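Local coordinates for ferrichrome ABC transporter substrate-binding protein (Staphylococcus pseudintermedius, PDB 5FLY) that probably binds ferrichrome-type hydroxamate siderophores at the cell surface and hands them to an ABC transporter for iron uptake, at residues A[150-155]-A[274-279]; A[19-24]-A[82-87]; A[55-60]-A[253-258]; A[8-13]-A[109-114]. All coordinates share one frame; numbering follows the deposited sequence.

Contact 1 of 4, residues A[150-155]-A[274-279]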
loop_
_atom_site.group_PDB
_atom_site.type_symbol
_atom_site.label_atom_id
_atom_site.label_comp_id
_atom_site.label_asym_id
_atom_site.label_seq_id
_atom_site.Cartn_x
_atom_site.Cartn_y
_atom_site.Cartn_z
ATOM N N ALA A 150 9.140 22.539 6.979
ATOM C CA ALA A 150 9.662 23.903 6.927
ATOM C C ALA A 150 8.782 24.769 6.024
ATOM O O ALA A 150 8.610 25.967 6.266
ATOM C CB ALA A 150 11.096 23.902 6.424
ATOM N N HIS A 151 8.226 24.152 4.983
ATOM C CA HIS A 151 7.412 24.874 4.013
ATOM C C HIS A 151 5.986 25.087 4.514
ATOM O O HIS A 151 5.428 26.186 4.399
ATOM C CB HIS A 151 7.385 24.123 2.681
ATOM C CG HIS A 151 6.549 24.794 1.639
ATOM N ND1 HIS A 151 6.813 26.071 1.186
ATOM C CD2 HIS A 151 5.444 24.378 0.976
ATOM C CE1 HIS A 151 5.904 26.408 0.287
ATOM N NE2 HIS A 151 5.065 25.398 0.140
ATOM N N LEU A 152 5.399 24.043 5.088
ATOM C CA LEU A 152 3.982 24.076 5.448
ATOM C C LEU A 152 3.698 24.311 6.937
ATOM O O LEU A 152 2.606 24.784 7.298
ATOM C CB LEU A 152 3.320 22.764 5.007
ATOM C CG LEU A 152 3.277 22.479 3.503
ATOM C CD1 LEU A 152 2.674 21.094 3.253
ATOM C CD2 LEU A 152 2.488 23.553 2.739
ATOM N N GLY A 153 4.662 23.983 7.794
ATOM C CA GLY A 153 4.477 24.054 9.236
ATOM C C GLY A 153 4.687 22.705 9.909
ATOM O O GLY A 153 4.289 21.666 9.378
ATOM N N ASP A 154 5.313 22.717 11.083
ATOM C CA ASP A 154 5.652 21.479 11.784
ATOM C C ASP A 154 4.453 20.629 12.200
ATOM O O ASP A 154 4.580 19.410 12.310
ATOM C CB ASP A 154 6.480 21.788 13.032
ATOM C CG ASP A 154 7.820 22.402 12.703
ATOM O OD1 ASP A 154 8.380 22.091 11.626
ATOM O OD2 ASP A 154 8.317 23.198 13.525
ATOM N N ASP A 155 3.306 21.265 12.437
ATOM C CA ASP A 155 2.133 20.565 12.965
ATOM C C ASP A 155 1.111 20.246 11.879
ATOM O O ASP A 155 -0.018 19.841 12.170
ATOM C CB ASP A 155 1.482 21.396 14.071
ATOM C CG ASP A 155 2.428 21.651 15.243
ATOM O OD1 ASP A 155 3.402 20.880 15.410
ATOM O OD2 ASP A 155 2.194 22.618 16.000
ATOM N N LYS A 274 6.777 16.736 -4.220
ATOM C CA LYS A 274 6.654 17.780 -5.238
ATOM C C LYS A 274 5.376 18.589 -5.036
ATOM O O LYS A 274 5.397 19.825 -5.043
ATOM C CB LYS A 274 6.673 17.180 -6.648
ATOM C CG LYS A 274 6.380 18.203 -7.754
ATOM C CD LYS A 274 6.767 17.680 -9.134
ATOM C CE LYS A 274 5.888 16.534 -9.581
ATOM N NZ LYS A 274 4.477 16.960 -9.777
ATOM N N GLN A 275 4.262 17.895 -4.857
ATOM C CA GLN A 275 2.988 18.583 -4.777
ATOM C C GLN A 275 2.857 19.334 -3.442
ATOM O O GLN A 275 2.300 20.423 -3.405
ATOM C CB GLN A 275 1.824 17.602 -4.984
ATOM C CG GLN A 275 1.770 17.036 -6.402
ATOM C CD GLN A 275 0.376 16.603 -6.831
ATOM O OE1 GLN A 275 -0.552 17.405 -6.864
ATOM N NE2 GLN A 275 0.228 15.324 -7.175
ATOM N N LEU A 276 3.412 18.782 -2.364
ATOM C CA LEU A 276 3.354 19.457 -1.072
ATOM C C LEU A 276 4.200 20.732 -1.077
ATOM O O LEU A 276 3.781 21.756 -0.539
ATOM C CB LEU A 276 3.799 18.514 0.058
ATOM C CG LEU A 276 2.799 17.408 0.391
ATOM C CD1 LEU A 276 3.425 16.314 1.228
ATOM C CD2 LEU A 276 1.603 17.992 1.124
ATOM N N LEU A 277 5.382 20.665 -1.683
ATOM C CA LEU A 277 6.269 21.826 -1.703
ATOM C C LEU A 277 5.768 22.900 -2.677
ATOM O O LEU A 277 6.155 24.066 -2.561
ATOM C CB LEU A 277 7.690 21.406 -2.059
ATOM C CG LEU A 277 8.476 20.624 -1.009
ATOM C CD1 LEU A 277 9.854 20.315 -1.524
ATOM C CD2 LEU A 277 8.551 21.365 0.323
ATOM N N ALA A 278 4.901 22.509 -3.611
ATOM C CA ALA A 278 4.339 23.439 -4.604
ATOM C C ALA A 278 3.147 24.220 -4.056
ATOM O O ALA A 278 2.710 25.218 -4.652
ATOM C CB ALA A 278 3.934 22.679 -5.849
ATOM N N LEU A 279 2.620 23.763 -2.926
ATOM C CA LEU A 279 1.497 24.433 -2.279
ATOM C C LEU A 279 1.872 25.863 -1.888
ATOM O O LEU A 279 3.025 26.132 -1.540
ATOM C CB LEU A 279 1.028 23.655 -1.038
ATOM C CG LEU A 279 0.395 22.276 -1.266
ATOM C CD1 LEU A 279 -0.001 21.668 0.068
ATOM C CD2 LEU A 279 -0.802 22.378 -2.181
#
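His151 reaches from the last turn of helix 127-152 to the end of helix 262-278, where Leu276, Leu277 and Leu279 turn their carbonyls toward its ring. Starting at the root of the side chain, His151 CB rests on CD2 of Leu277 at 3.8 Å, and CG lies a little farther from the same methyl. With CG anti to the backbone N (chi1 179°), the imidazole is thrown outward across the gap between the helices. His151 CD2 then meets Leu276 O at 3.5 Å near the ring plane, while CE1, on the other side of NE2, faces Leu279 O. At the tip, His151 NE2 donates to Leu279 O over 2.7 Å with an N-H...O angle of 154°. The acceptor lies almost in the ring plane, but the donor is tilted out of the plane of the carbonyl. Leu277 O stands over one ring face, 3.2 Å from His151 NE2, too poorly angled to share that bond.

Beside the imidazole runs an apolar contact. CD1 of Leu152 touches CD2 of Leu276 at 3.9 Å, the two side chains crossing nearly at a right angle, and Leu152 CD2 reaches CB of Leu279 at 4.1 Å. Gly153, with positive phi, ends helix 127-152 just beyond. Tyr248 and Phe250 of the neighbouring loop and strand 249-253 pack against these leucines, so the contact ties two helix C-termini together beside an outermost strand of the mixed sheet.

Contact 2 of 4, residues A[19-24]-A[82-87]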
loop_
_atom_site.group_PDB
_atom_site.type_symbol
_atom_site.label_atom_id
_atom_site.label_comp_id
_atom_site.label_asym_id
_atom_site.label_seq_id
_atom_site.Cartn_x
_atom_site.Cartn_y
_atom_site.Cartn_z
ATOM N N ILE A 19 5.198 -21.592 9.199
ATOM C CA ILE A 19 4.860 -22.155 7.909
ATOM C C ILE A 19 6.146 -22.614 7.233
ATOM O O ILE A 19 7.024 -21.809 6.971
ATOM C CB ILE A 19 4.129 -21.133 7.041
ATOM C CG1 ILE A 19 2.861 -20.668 7.768
ATOM C CG2 ILE A 19 3.814 -21.731 5.663
ATOM C CD1 ILE A 19 2.114 -19.578 7.069
ATOM N N ASP A 20 6.258 -23.913 6.971
ATOM C CA ASP A 20 7.438 -24.447 6.299
ATOM C C ASP A 20 7.404 -24.099 4.802
ATOM O O ASP A 20 6.465 -24.457 4.086
ATOM C CB ASP A 20 7.538 -25.970 6.519
ATOM C CG ASP A 20 7.960 -26.346 7.966
ATOM O OD1 ASP A 20 8.866 -25.711 8.556
ATOM O OD2 ASP A 20 7.373 -27.285 8.538
ATOM N N ILE A 21 8.426 -23.385 4.341
ATOM C CA ILE A 21 8.529 -22.964 2.944
ATOM C C ILE A 21 9.916 -23.323 2.411
ATOM O O ILE A 21 10.799 -23.681 3.186
ATOM C CB ILE A 21 8.266 -21.445 2.788
ATOM C CG1 ILE A 21 9.329 -20.603 3.511
ATOM C CG2 ILE A 21 6.868 -21.113 3.313
ATOM C CD1 ILE A 21 9.344 -19.170 3.047
ATOM N N PRO A 22 10.110 -23.241 1.087
ATOM C CA PRO A 22 11.457 -23.530 0.596
ATOM C C PRO A 22 12.482 -22.563 1.180
ATOM O O PRO A 22 12.187 -21.385 1.358
ATOM C CB PRO A 22 11.319 -23.366 -0.928
ATOM C CG PRO A 22 9.880 -23.529 -1.204
ATOM C CD PRO A 22 9.182 -22.937 -0.013
ATOM N N LYS A 23 13.682 -23.055 1.476
ATOM C CA LYS A 23 14.781 -22.183 1.878
ATOM C C LYS A 23 15.088 -21.175 0.782
ATOM O O LYS A 23 15.354 -20.001 1.053
ATOM C CB LYS A 23 16.029 -23.006 2.199
ATOM C CG LYS A 23 17.194 -22.188 2.701
ATOM C CD LYS A 23 18.344 -23.080 3.195
ATOM C CE LYS A 23 19.102 -23.773 2.058
ATOM N NZ LYS A 23 19.820 -22.826 1.129
ATOM N N ASP A 24 15.068 -21.660 -0.459
ATOM C CA ASP A 24 15.233 -20.822 -1.640
ATOM C C ASP A 24 14.087 -21.037 -2.623
ATOM O O ASP A 24 14.163 -21.906 -3.494
ATOM C CB ASP A 24 16.564 -21.133 -2.301
ATOM C CG ASP A 24 16.849 -20.264 -3.533
ATOM O OD1 ASP A 24 16.222 -19.185 -3.726
ATOM O OD2 ASP A 24 17.758 -20.664 -4.292
ATOM N N PRO A 82 3.940 -24.083 -8.645
ATOM C CA PRO A 82 4.636 -23.265 -7.651
ATOM C C PRO A 82 5.297 -24.091 -6.547
ATOM O O PRO A 82 4.827 -25.200 -6.267
ATOM C CB PRO A 82 3.512 -22.399 -7.061
ATOM C CG PRO A 82 2.267 -23.194 -7.277
ATOM C CD PRO A 82 2.471 -23.957 -8.538
ATOM N N ASP A 83 6.358 -23.576 -5.938
ATOM C CA ASP A 83 6.840 -24.162 -4.687
ATOM C C ASP A 83 6.469 -23.274 -3.495
ATOM O O ASP A 83 6.717 -23.639 -2.347
ATOM C CB ASP A 83 8.354 -24.448 -4.739
ATOM C CG ASP A 83 9.225 -23.211 -4.915
ATOM O OD1 ASP A 83 8.728 -22.081 -5.086
ATOM O OD2 ASP A 83 10.469 -23.408 -4.891
ATOM N N LEU A 84 5.815 -22.147 -3.772
ATOM C CA LEU A 84 5.366 -21.227 -2.737
ATOM C C LEU A 84 4.273 -20.349 -3.318
ATOM O O LEU A 84 4.429 -19.822 -4.424
ATOM C CB LEU A 84 6.535 -20.364 -2.217
ATOM C CG LEU A 84 6.184 -19.298 -1.177
ATOM C CD1 LEU A 84 5.686 -19.921 0.110
ATOM C CD2 LEU A 84 7.394 -18.400 -0.886
ATOM N N ILE A 85 3.185 -20.177 -2.557
ATOM C CA ILE A 85 2.071 -19.314 -2.937
ATOM C C ILE A 85 1.881 -18.241 -1.873
ATOM O O ILE A 85 1.929 -18.553 -0.696
ATOM C CB ILE A 85 0.769 -20.119 -3.090
ATOM C CG1 ILE A 85 0.931 -21.188 -4.182
ATOM C CG2 ILE A 85 -0.405 -19.197 -3.384
ATOM C CD1 ILE A 85 -0.133 -22.267 -4.141
ATOM N N ILE A 86 1.723 -16.985 -2.303
ATOM C CA ILE A 86 1.501 -15.849 -1.417
ATOM C C ILE A 86 0.123 -15.281 -1.688
ATOM O O ILE A 86 -0.204 -14.973 -2.821
ATOM C CB ILE A 86 2.543 -14.708 -1.627
ATOM C CG1 ILE A 86 3.972 -15.246 -1.623
ATOM C CG2 ILE A 86 2.346 -13.587 -0.584
ATOM C CD1 ILE A 86 4.387 -15.888 -0.342
ATOM N N THR A 87 -0.696 -15.156 -0.648
ATOM C CA THR A 87 -2.022 -14.568 -0.807
ATOM C C THR A 87 -2.420 -13.846 0.474
ATOM O O THR A 87 -1.573 -13.599 1.342
ATOM C CB THR A 87 -3.086 -15.641 -1.186
ATOM O OG1 THR A 87 -4.287 -14.986 -1.629
ATOM C CG2 THR A 87 -3.359 -16.612 -0.027
#
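The carboxylate of Asp83 carries the ring of Pro22 over one of its faces: Pro22 CG stands 3.8 Å from Asp83 CG, almost straight above the carboxylate plane, and 3.7 Å from Asp83 OD2. Both oxygens of the carboxylate are held from elsewhere, OD2 by the backbone N of Lys26 and OD1 by that of Arg27, which fixes the rotation of the group and keeps its face turned to the proline. Asp83 CG sits between its own backbone N and carbonyl carbon (chi1 63°), and this folds the carboxylate back toward those amides. The proline also leans on the main chain, with Pro22 CG 3.4 Å from Asp83 O and CD at nearly the same distance.

Farther in, the contact turns apolar. CG2 of Ile21 meets CD1 of Leu84 at 3.6 Å, a close methyl pair between two buried side chains. No hydrogen bond passes between 19-24 and 82-87; they are joined by packing alone.

Strand 15-22 pairs in an antiparallel hairpin with strand 5-12, whose Phe8 lies against Ile21. Leu84 opens strand 84-88 of the parallel five-stranded sheet, bonded through its backbone to Val29 of strand 28-30, so the contact lays the C-terminal end of strand 15-22, at the open end of the hairpin, against the start of an inner strand.

Contact 3 of 4, residues A[55-60]-A[253-258]. With 7PG (2,5,8,11,14,17,20,23-octaoxapentacosan-25-ol), chain P.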
loop_
_atom_site.group_PDB
_atom_site.type_symbol
_atom_site.label_atom_id
_atom_site.label_comp_id
_atom_site.label_asym_id
_atom_site.label_seq_id
_atom_site.Cartn_x
_atom_site.Cartn_y
_atom_site.Cartn_z
ATOM N N GLN A 55 -3.242 -3.134 -13.264
ATOM C CA GLN A 55 -4.036 -1.929 -13.093
ATOM C C GLN A 55 -3.238 -0.796 -12.445
ATOM O O GLN A 55 -3.689 0.343 -12.453
ATOM C CB GLN A 55 -5.289 -2.245 -12.286
ATOM C CG GLN A 55 -6.314 -3.020 -13.106
ATOM C CD GLN A 55 -6.802 -4.268 -12.410
ATOM O OE1 GLN A 55 -7.253 -4.222 -11.261
ATOM N NE2 GLN A 55 -6.731 -5.392 -13.108
ATOM N N SER A 56 -2.064 -1.107 -11.896
ATOM C CA SER A 56 -1.119 -0.078 -11.443
ATOM C C SER A 56 -0.065 0.210 -12.509
ATOM O O SER A 56 0.635 -0.705 -12.945
ATOM C CB SER A 56 -0.411 -0.499 -10.158
ATOM O OG SER A 56 0.774 0.274 -9.987
ATOM N N PRO A 57 0.066 1.485 -12.930
ATOM C CA PRO A 57 1.079 1.773 -13.948
ATOM C C PRO A 57 2.474 1.433 -13.451
ATOM O O PRO A 57 3.336 1.057 -14.246
ATOM C CB PRO A 57 0.928 3.279 -14.187
ATOM C CG PRO A 57 -0.465 3.597 -13.730
ATOM C CD PRO A 57 -0.741 2.676 -12.597
ATOM N N VAL A 58 2.670 1.544 -12.141
ATOM C CA VAL A 58 3.962 1.276 -11.528
ATOM C C VAL A 58 4.289 -0.206 -11.609
ATOM O O VAL A 58 5.346 -0.589 -12.101
ATOM C CB VAL A 58 3.987 1.718 -10.051
ATOM C CG1 VAL A 58 5.339 1.377 -9.402
ATOM C CG2 VAL A 58 3.683 3.223 -9.939
ATOM N N LEU A 59 3.391 -1.041 -11.100
ATOM C CA LEU A 59 3.653 -2.475 -11.074
ATOM C C LEU A 59 3.553 -3.118 -12.461
ATOM O O LEU A 59 4.264 -4.072 -12.733
ATOM C CB LEU A 59 2.701 -3.178 -10.106
ATOM C CG LEU A 59 2.740 -2.666 -8.665
ATOM C CD1 LEU A 59 1.704 -3.398 -7.819
ATOM C CD2 LEU A 59 4.125 -2.806 -8.051
ATOM N N ALA A 60 2.696 -2.601 -13.342
ATOM C CA ALA A 60 2.501 -3.227 -14.649
ATOM C C ALA A 60 3.814 -3.322 -15.416
ATOM O O ALA A 60 4.101 -4.342 -16.038
ATOM C CB ALA A 60 1.451 -2.457 -15.475
ATOM N N ASP A 253 -3.290 10.223 -8.502
ATOM C CA ASP A 253 -3.733 9.100 -9.326
ATOM C C ASP A 253 -3.864 7.841 -8.481
ATOM O O ASP A 253 -2.860 7.263 -8.079
ATOM C CB ASP A 253 -2.730 8.880 -10.471
ATOM C CG ASP A 253 -3.155 7.794 -11.444
ATOM O OD1 ASP A 253 -3.924 6.885 -11.082
ATOM O OD2 ASP A 253 -2.675 7.840 -12.596
ATOM N N SER A 254 -5.096 7.408 -8.216
ATOM C CA SER A 254 -5.298 6.300 -7.297
ATOM C C SER A 254 -4.642 5.004 -7.780
ATOM O O SER A 254 -4.149 4.247 -6.953
ATOM C CB SER A 254 -6.792 6.077 -7.038
ATOM O OG SER A 254 -7.504 5.905 -8.233
ATOM N N SER A 255 -4.593 4.759 -9.091
ATOM C CA SER A 255 -4.040 3.498 -9.597
ATOM C C SER A 255 -2.542 3.426 -9.328
ATOM O O SER A 255 -1.994 2.336 -9.208
ATOM C CB SER A 255 -4.327 3.326 -11.087
ATOM O OG SER A 255 -3.565 4.205 -11.892
ATOM N N VAL A 256 -1.894 4.588 -9.244
ATOM C CA VAL A 256 -0.483 4.650 -8.890
ATOM C C VAL A 256 -0.311 4.495 -7.384
ATOM O O VAL A 256 0.630 3.855 -6.917
ATOM C CB VAL A 256 0.144 5.988 -9.351
ATOM C CG1 VAL A 256 1.521 6.213 -8.714
ATOM C CG2 VAL A 256 0.257 6.014 -10.863
ATOM N N TYR A 257 -1.231 5.082 -6.624
ATOM C CA TYR A 257 -1.075 5.240 -5.172
ATOM C C TYR A 257 -1.610 4.096 -4.300
ATOM O O TYR A 257 -1.404 4.110 -3.087
ATOM C CB TYR A 257 -1.756 6.543 -4.740
ATOM C CG TYR A 257 -0.873 7.763 -4.817
ATOM C CD1 TYR A 257 -0.478 8.296 -6.042
ATOM C CD2 TYR A 257 -0.424 8.380 -3.664
ATOM C CE1 TYR A 257 0.338 9.405 -6.105
ATOM C CE2 TYR A 257 0.394 9.486 -3.717
ATOM C CZ TYR A 257 0.767 9.993 -4.949
ATOM O OH TYR A 257 1.573 11.098 -5.015
ATOM N N TRP A 258 -2.301 3.121 -4.881
ATOM C CA TRP A 258 -2.921 2.081 -4.055
ATOM C C TRP A 258 -1.927 1.304 -3.198
ATOM O O TRP A 258 -2.247 0.937 -2.069
ATOM C CB TRP A 258 -3.682 1.067 -4.903
ATOM C CG TRP A 258 -4.995 1.544 -5.413
ATOM C CD1 TRP A 258 -5.884 2.357 -4.769
ATOM C CD2 TRP A 258 -5.556 1.257 -6.695
ATOM N NE1 TRP A 258 -6.974 2.590 -5.578
ATOM C CE2 TRP A 258 -6.794 1.924 -6.766
ATOM C CE3 TRP A 258 -5.131 0.492 -7.797
ATOM C CZ2 TRP A 258 -7.612 1.853 -7.888
ATOM C CZ3 TRP A 258 -5.955 0.428 -8.919
ATOM C CH2 TRP A 258 -7.175 1.104 -8.951
HETATM C C2 7PG P . -6.952 -2.160 -4.751
HETATM O O1 7PG P . -7.784 -1.329 -5.513
HETATM C C3 7PG P . -8.520 -0.423 -4.744
HETATM C C4 7PG P . -9.950 -0.927 -4.568
HETATM O O2 7PG P . -10.795 0.103 -4.129
HETATM C C5 7PG P . -10.357 0.771 -2.983
HETATM C C6 7PG P . -11.524 1.163 -2.082
HETATM O O3 7PG P . -11.124 1.082 -0.740
HETATM C C7 7PG P . -11.236 -0.176 -0.133
HETATM C C8 7PG P . -10.468 -0.163 1.191
HETATM O O4 7PG P . -10.414 -1.428 1.803
HETATM C C9 7PG P . -9.821 -2.423 1.028
HETATM C C10 7PG P . -9.162 -3.532 1.853
HETATM O O5 7PG P . -8.070 -3.994 1.098
HETATM C C11 7PG P . -7.119 -4.797 1.744
HETATM C C12 7PG P . -5.797 -4.725 0.974
HETATM O O6 7PG P . -4.782 -4.190 1.787
HETATM C C13 7PG P . -4.476 -2.831 1.631
HETATM C C14 7PG P . -3.796 -2.596 0.286
HETATM O O7 7PG P . -2.727 -1.714 0.475
HETATM C C15 7PG P . -1.662 -1.869 -0.424
HETATM O O HOH W 1 1.387 1.292 -7.539
#
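The ligand pocket, occupied here by a polyether (7PG), has Trp258 in its wall, and the same residue belongs to this contact. Ether oxygen O1 of 7PG sits over the centre of one indole face, 3.5 Å above the plane, while Ser254 O and Ser255 CA cover the rim of the opposite face. Indole NE1 is bonded to Glu162, another pocket residue, which helps fix the ring.

Behind the indole, CB of Ser255 abuts Gln55 O at 3.3 Å, and Ser255 O receives a CA-H...O contact from Ser56 CA at 3.4 Å. Pro57 CG touches CG2 of Val256 at 3.8 Å; the other methyl, CG1, meets CG2 of Val58. Ser56 OG caps helix 57-62, taking a nearly straight bond (174°) from Leu59 N at 3.1 Å, and shares a water with Val256 O. Asp253 OD1 caps the partner helix, gripped by both N and OG of Ser255.

The N-terminus of helix 57-62 thus abuts short helix 254-257, which follows strand 249-253, with Tyr263 and Val267 of helix 262-278 packing alongside.

Contact 4 of 4, residues A[8-13]-A[109-114]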
loop_
_atom_site.group_PDB
_atom_site.type_symbol
_atom_site.label_atom_id
_atom_site.label_comp_id
_atom_site.label_asym_id
_atom_site.label_seq_id
_atom_site.Cartn_x
_atom_site.Cartn_y
_atom_site.Cartn_z
ATOM N N PHE A 8 8.882 -19.990 8.030
ATOM C CA PHE A 8 8.522 -18.584 7.981
ATOM C C PHE A 8 7.554 -18.310 9.121
ATOM O O PHE A 8 6.546 -18.984 9.245
ATOM C CB PHE A 8 7.895 -18.218 6.647
ATOM C CG PHE A 8 7.443 -16.809 6.591
ATOM C CD1 PHE A 8 8.363 -15.800 6.368
ATOM C CD2 PHE A 8 6.117 -16.477 6.801
ATOM C CE1 PHE A 8 7.970 -14.489 6.325
ATOM C CE2 PHE A 8 5.715 -15.172 6.778
ATOM C CZ PHE A 8 6.641 -14.166 6.531
ATOM N N ASN A 9 7.882 -17.339 9.962
ATOM C CA ASN A 9 7.061 -17.034 11.125
ATOM C C ASN A 9 6.034 -15.959 10.815
ATOM O O ASN A 9 6.327 -14.767 10.877
ATOM C CB ASN A 9 7.960 -16.613 12.277
ATOM C CG ASN A 9 8.964 -17.685 12.634
ATOM O OD1 ASN A 9 8.607 -18.853 12.782
ATOM N ND2 ASN A 9 10.232 -17.303 12.747
ATOM N N LEU A 10 4.829 -16.388 10.467
ATOM C CA LEU A 10 3.761 -15.472 10.084
ATOM C C LEU A 10 3.046 -14.900 11.301
ATOM O O LEU A 10 2.603 -15.651 12.160
ATOM C CB LEU A 10 2.757 -16.199 9.186
ATOM C CG LEU A 10 1.529 -15.423 8.704
ATOM C CD1 LEU A 10 1.948 -14.269 7.798
ATOM C CD2 LEU A 10 0.560 -16.349 7.999
ATOM N N LYS A 11 2.932 -13.578 11.366
ATOM C CA LYS A 11 2.141 -12.936 12.407
ATOM C C LYS A 11 0.658 -13.067 12.107
ATOM O O LYS A 11 0.208 -12.651 11.044
ATOM C CB LYS A 11 2.494 -11.456 12.535
ATOM C CG LYS A 11 3.955 -11.201 12.812
ATOM C CD LYS A 11 4.231 -9.711 12.952
ATOM C CE LYS A 11 4.901 -9.426 14.282
ATOM N NZ LYS A 11 5.040 -7.963 14.567
ATOM N N THR A 12 -0.093 -13.628 13.053
ATOM C CA THR A 12 -1.520 -13.853 12.880
ATOM C C THR A 12 -2.269 -13.432 14.137
ATOM O O THR A 12 -1.656 -13.097 15.154
ATOM C CB THR A 12 -1.844 -15.332 12.608
ATOM O OG1 THR A 12 -1.677 -16.077 13.818
ATOM C CG2 THR A 12 -0.947 -15.927 11.517
ATOM N N ALA A 13 -3.596 -13.490 14.066
ATOM C CA ALA A 13 -4.447 -13.193 15.215
ATOM C C ALA A 13 -4.120 -14.096 16.389
ATOM O O ALA A 13 -4.275 -13.698 17.549
ATOM C CB ALA A 13 -5.919 -13.344 14.840
ATOM N N ALA A 109 -2.915 -6.540 7.898
ATOM C CA ALA A 109 -2.822 -5.496 8.912
ATOM C C ALA A 109 -1.812 -5.778 10.030
ATOM O O ALA A 109 -1.508 -4.881 10.818
ATOM C CB ALA A 109 -4.197 -5.239 9.516
ATOM N N LYS A 110 -1.273 -6.993 10.093
ATOM C CA LYS A 110 -0.302 -7.338 11.137
ATOM C C LYS A 110 1.111 -6.809 10.876
ATOM O O LYS A 110 1.965 -6.884 11.762
ATOM C CB LYS A 110 -0.245 -8.856 11.312
ATOM C CG LYS A 110 -1.516 -9.457 11.851
ATOM C CD LYS A 110 -1.802 -8.951 13.243
ATOM C CE LYS A 110 -3.070 -9.551 13.810
ATOM N NZ LYS A 110 -3.272 -9.042 15.195
ATOM N N TYR A 111 1.349 -6.273 9.681
ATOM C CA TYR A 111 2.662 -5.735 9.302
ATOM C C TYR A 111 2.553 -4.280 8.853
ATOM O O TYR A 111 1.769 -3.971 7.952
ATOM C CB TYR A 111 3.286 -6.539 8.149
ATOM C CG TYR A 111 3.618 -7.978 8.480
ATOM C CD1 TYR A 111 2.665 -8.983 8.379
ATOM C CD2 TYR A 111 4.899 -8.329 8.890
ATOM C CE1 TYR A 111 2.985 -10.298 8.686
ATOM C CE2 TYR A 111 5.225 -9.640 9.188
ATOM C CZ TYR A 111 4.263 -10.618 9.086
ATOM O OH TYR A 111 4.606 -11.930 9.375
ATOM N N ASN A 112 3.344 -3.389 9.450
ATOM C CA ASN A 112 3.469 -2.060 8.858
ATOM C C ASN A 112 4.332 -2.214 7.613
ATOM O O ASN A 112 4.887 -3.283 7.361
ATOM C CB ASN A 112 4.022 -1.013 9.844
ATOM C CG ASN A 112 5.502 -1.197 10.181
ATOM O OD1 ASN A 112 6.342 -1.455 9.323
ATOM N ND2 ASN A 112 5.825 -1.029 11.457
ATOM N N TYR A 113 4.419 -1.160 6.816
ATOM C CA TYR A 113 4.969 -1.277 5.473
ATOM C C TYR A 113 6.452 -1.631 5.446
ATOM O O TYR A 113 6.913 -2.259 4.502
ATOM C CB TYR A 113 4.699 0.018 4.700
ATOM C CG TYR A 113 5.575 1.204 5.017
ATOM C CD1 TYR A 113 5.486 1.878 6.230
ATOM C CD2 TYR A 113 6.433 1.696 4.056
ATOM C CE1 TYR A 113 6.295 2.977 6.493
ATOM C CE2 TYR A 113 7.228 2.782 4.299
ATOM C CZ TYR A 113 7.150 3.431 5.511
ATOM O OH TYR A 113 7.967 4.529 5.707
ATOM N N LEU A 114 7.191 -1.247 6.483
ATOM C CA LEU A 114 8.608 -1.601 6.572
ATOM C C LEU A 114 8.785 -3.053 7.038
ATOM O O LEU A 114 9.567 -3.807 6.452
ATOM C CB LEU A 114 9.344 -0.636 7.515
ATOM C CG LEU A 114 9.336 0.835 7.071
ATOM C CD1 LEU A 114 10.040 1.740 8.073
ATOM C CD2 LEU A 114 9.971 1.012 5.716
HETATM O O HOH W 2 7.113 -12.370 10.150
HETATM O O HOH W 3 4.682 -6.776 12.429
#
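A two-stranded beta hairpin, strands 5-12 and 15-22, packs against the fold here, and the side chain of Tyr111 meets its first strand end-on. Tyr111 OH accepts a nearly straight bond (172°) from Lys11 N at 3.1 Å. A water in the plane of the ring also binds Tyr111 OH at 2.7 Å and donates to Asn9 O at 2.6 Å, so the hydroxyl is gripped both directly and through solvent.

Lys11 then lies over the tyrosine: its CD is 4.2 Å from the Tyr111 ring centroid, 24° off the normal, a CH-pi contact made with the aliphatic stem. The bend at its third torsion (125°) lets NZ turn to a second water, which donates to Lys110 O. CD1 of Leu10 comes to the ring edge instead, 4.2 Å from Tyr111 CE1. Lys110 runs its own stem along the strand, CB 4.0 Å from Lys11 CB and CE near the Thr12-Ala13 peptide.

Beyond Tyr111, Asn112 caps helix 113-124. Ala119 of that helix touches both Phe8 and Tyr111, and Phe8 also packs on Ile21 of the other hairpin strand; the hairpin is thereby seated against the helix and the turn leading into it.

Contacts 2 and 4 are two ends of one hairpin attachment: their centres are 16 Å apart, Ile19 O lies 2.8 Å from Phe8 N in a probable hydrogen bond between the strands, and contact 2 is nested in the loop that contact 4 closes. Contact 1 sits far off, its centre 43 Å from that of contact 2 and on the opposite side of the chain's centre. Between them lies contact 3, with its Trp258 against the bound polyether; Tyr111 of contact 4 has its side chain about 11 Å from the same ligand. Helices 254-257 and 262-278 follow each other in the chain, and the nearest atoms of contacts 1 and 3 are about 5 Å apart, without touching.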